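Local coordinates for C protein alpha-antigen (Streptococcus agalactiae, PDB 1YWM) that is a cell-wall-anchored surface protein that may play a role in virulence and immunity, and is represented here by its N-terminal domain, at residues T135-P140 with E145-V150. Numbering follows the deposited sequence.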
ATOM      1  N   THR A 135      19.355   7.976  -8.192  1.00 13.16           N
ATOM      2  CA  THR A 135      20.796   8.064  -7.969  1.00 15.03           C
ATOM      3  C   THR A 135      21.499   8.259  -9.324  1.00 17.22           C
ATOM      4  O   THR A 135      22.353   9.121  -9.482  1.00 15.39           O
ATOM      5  CB  THR A 135      21.310   6.781  -7.266  1.00 20.74           C
ATOM      6  OG1 THR A 135      20.855   6.789  -5.904  1.00 18.00           O
ATOM      7  CG2 THR A 135      22.832   6.826  -7.119  1.00 17.19           C
ATOM      8  N   ASN A 136      21.105   7.448 -10.289  1.00 10.96           N
ATOM      9  CA  ASN A 136      21.624   7.577 -11.644  1.00 15.18           C
ATOM     10  C   ASN A 136      21.378   8.987 -12.215  1.00 17.06           C
ATOM     11  O   ASN A 136      22.318   9.638 -12.718  1.00 13.18           O
ATOM     12  CB  ASN A 136      20.997   6.504 -12.528  1.00 10.09           C
ATOM     13  CG  ASN A 136      21.570   6.487 -13.935  1.00 20.65           C
ATOM     14  OD1 ASN A 136      22.661   7.006 -14.183  1.00 18.05           O
ATOM     15  ND2 ASN A 136      20.856   5.861 -14.846  1.00 13.65           N
ATOM     16  N   ALA A 137      20.131   9.454 -12.137  1.00 15.43           N
ATOM     17  CA  ALA A 137      19.745  10.737 -12.717  1.00 17.89           C
ATOM     18  C   ALA A 137      20.560  11.896 -12.130  1.00 18.60           C
ATOM     19  O   ALA A 137      20.805  12.874 -12.826  1.00 13.87           O
ATOM     20  CB  ALA A 137      18.202  11.007 -12.537  1.00 12.18           C
ATOM     21  N   ASN A 138      20.978  11.771 -10.871  1.00 13.05           N
ATOM     22  CA  ASN A 138      21.728  12.836 -10.193  1.00 14.24           C
ATOM     23  C   ASN A 138      23.194  12.950 -10.601  1.00 11.86           C
ATOM     24  O   ASN A 138      23.874  13.909 -10.233  1.00 12.63           O
ATOM     25  CB  ASN A 138      21.530  12.746  -8.660  1.00 16.50           C
ATOM     26  CG  ASN A 138      20.190  13.362  -8.239  1.00 23.67           C
ATOM     27  OD1 ASN A 138      19.850  14.461  -8.666  1.00 21.36           O
ATOM     28  ND2 ASN A 138      19.426  12.649  -7.428  1.00 23.69           N
ATOM     29  N   ASP A 139      23.649  12.013 -11.417  1.00 12.04           N
ATOM     30  CA  ASP A 139      25.013  12.075 -11.951  1.00 14.23           C
ATOM     31  C   ASP A 139      25.150  13.329 -12.862  1.00 11.95           C
ATOM     32  O   ASP A 139      24.361  13.484 -13.793  1.00 12.62           O
ATOM     33  CB  ASP A 139      25.258  10.811 -12.752  1.00 12.34           C
ATOM     34  CG  ASP A 139      26.715  10.601 -13.066  1.00 16.51           C
ATOM     35  OD1 ASP A 139      27.351  11.563 -13.571  1.00 12.74           O
ATOM     36  OD2 ASP A 139      27.298   9.530 -12.831  1.00 12.65           O
ATOM     37  N   PRO A 140      26.116  14.214 -12.615  1.00 13.05           N
ATOM     38  CA  PRO A 140      26.280  15.394 -13.463  1.00 15.08           C
ATOM     39  C   PRO A 140      26.607  15.108 -14.919  1.00 13.92           C
ATOM     40  O   PRO A 140      26.570  16.069 -15.695  1.00 16.96           O
ATOM     41  CB  PRO A 140      27.414  16.192 -12.787  1.00 22.25           C
ATOM     42  CG  PRO A 140      27.959  15.374 -11.746  1.00 21.76           C
ATOM     43  CD  PRO A 140      27.103  14.191 -11.511  1.00 15.37           C
ATOM     44  N   GLU A 145      18.263  19.310 -17.944  1.00 15.38           N
ATOM     45  CA  GLU A 145      16.900  19.248 -18.467  1.00 15.35           C
ATOM     46  C   GLU A 145      16.359  17.801 -18.444  1.00 20.44           C
ATOM     47  O   GLU A 145      15.195  17.565 -18.064  1.00 18.18           O
ATOM     48  CB  GLU A 145      16.837  19.810 -19.899  1.00 24.33           C
ATOM     49  CG  GLU A 145      17.230  21.292 -20.045  1.00 39.16           C
ATOM     50  CD  GLU A 145      18.689  21.616 -19.677  1.00 58.24           C
ATOM     51  OE1 GLU A 145      19.617  20.812 -19.977  1.00 25.11           O
ATOM     52  OE2 GLU A 145      18.914  22.694 -19.070  1.00 46.07           O
ATOM     53  N   SER A 146      17.180  16.835 -18.857  1.00 13.69           N
ATOM     54  CA  SER A 146      16.725  15.442 -18.770  1.00 15.09           C
ATOM     55  C   SER A 146      16.612  14.935 -17.308  1.00 13.36           C
ATOM     56  O   SER A 146      15.632  14.232 -16.959  1.00 13.06           O
ATOM     57  CB  SER A 146      17.542  14.498 -19.660  1.00 16.96           C
ATOM     58  OG  SER A 146      18.842  14.243 -19.138  1.00 13.37           O
ATOM     59  N   ARG A 147      17.583  15.284 -16.470  1.00 10.56           N
ATOM     60  CA  ARG A 147      17.511  14.924 -15.047  1.00 13.00           C
ATOM     61  C   ARG A 147      16.171  15.390 -14.465  1.00 12.17           C
ATOM     62  O   ARG A 147      15.487  14.649 -13.750  1.00  9.95           O
ATOM     63  CB  ARG A 147      18.645  15.582 -14.274  1.00 11.99           C
ATOM     64  CG  ARG A 147      18.535  15.430 -12.754  1.00 15.43           C
ATOM     65  CD  ARG A 147      19.691  16.083 -11.982  1.00 15.78           C
ATOM     66  NE  ARG A 147      20.952  15.593 -12.621  1.00 27.16           N
ATOM     67  CZ  ARG A 147      21.743  16.288 -13.426  1.00 41.05           C
ATOM     68  NH1 ARG A 147      21.474  17.548 -13.721  1.00 26.62           N
ATOM     69  NH2 ARG A 147      22.818  15.711 -13.943  1.00 39.54           N
ATOM     70  N   THR A 148      15.828  16.640 -14.740  1.00 10.59           N
ATOM     71  CA  THR A 148      14.651  17.240 -14.137  1.00 14.09           C
ATOM     72  C   THR A 148      13.383  16.531 -14.601  1.00 12.93           C
ATOM     73  O   THR A 148      12.468  16.295 -13.807  1.00  9.40           O
ATOM     74  CB  THR A 148      14.645  18.734 -14.458  1.00 14.62           C
ATOM     75  OG1 THR A 148      15.693  19.358 -13.682  1.00 12.00           O
ATOM     76  CG2 THR A 148      13.341  19.409 -13.989  1.00 10.88           C
ATOM     77  N   GLU A 149      13.325  16.189 -15.884  1.00  8.69           N
ATOM     78  CA  GLU A 149      12.148  15.498 -16.402  1.00 10.85           C
ATOM     79  C   GLU A 149      12.017  14.124 -15.769  1.00 12.13           C
ATOM     80  O   GLU A 149      10.916  13.697 -15.408  1.00 11.96           O
ATOM     81  CB  GLU A 149      12.228  15.378 -17.939  1.00 14.82           C
ATOM     82  CG  GLU A 149      11.108  14.541 -18.546  1.00 16.31           C
ATOM     83  CD  GLU A 149      11.216  14.438 -20.067  1.00 38.87           C
ATOM     84  OE1 GLU A 149      10.238  13.998 -20.707  1.00 26.45           O
ATOM     85  OE2 GLU A 149      12.286  14.787 -20.628  1.00 24.54           O
ATOM     86  N   VAL A 150      13.143  13.428 -15.631  1.00  6.96           N
ATOM     87  CA  VAL A 150      13.134  12.096 -15.026  1.00 10.84           C
ATOM     88  C   VAL A 150      12.730  12.183 -13.537  1.00 10.17           C
ATOM     89  O   VAL A 150      11.843  11.437 -13.067  1.00 13.04           O
ATOM     90  CB  VAL A 150      14.466  11.354 -15.217  1.00 12.23           C
ATOM     91  CG1 VAL A 150      14.547  10.057 -14.323  1.00 12.22           C
ATOM     92  CG2 VAL A 150      14.655  11.001 -16.728  1.00 12.65           C
TER
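Arg147 reaches across to Ala137 and Asp139 and grips two backbone carbonyls with one guanidinium, a worked example of how one arginine side chain can hold two carbonyls around the end region of a helix. Its NE donates to Ala137 O at 2.7 Å, with the oxygen tilted 23° out of the guanidinium plane. NH2 donates to Asp139 O, also 2.7 Å away; this acceptor lies in the guanidinium plane, although the nitrogen stands above the plane of the carbonyl. Both bonds are bent, with N-H...O angles near 142°. The arginine side chain runs out extended and then bends at chi3 (-50°), which brings NE and NH2 round to the two oxygens. On the way CD passes OD1 of Asn138 at 3.7 Å, the amide and guanidinium planes lying nearly parallel. Helices 124-137 and 144-163 are successive, antiparallel members of the three-helix bundle that follows the beta sandwich, and the contact sits beside their connecting turn. Deeper in, Ala137 CB meets Val150 CG1 at 4.2 Å, and Leu151 and Leu184 continue this apolar layer. Asn136 OD1, on the helix, accepts from Trp142 NE1 and ties the turn to it; within the turn Lys141 N takes Asp139 OD1, while Trp142 O is a second, weak partner of Arg147 NH2.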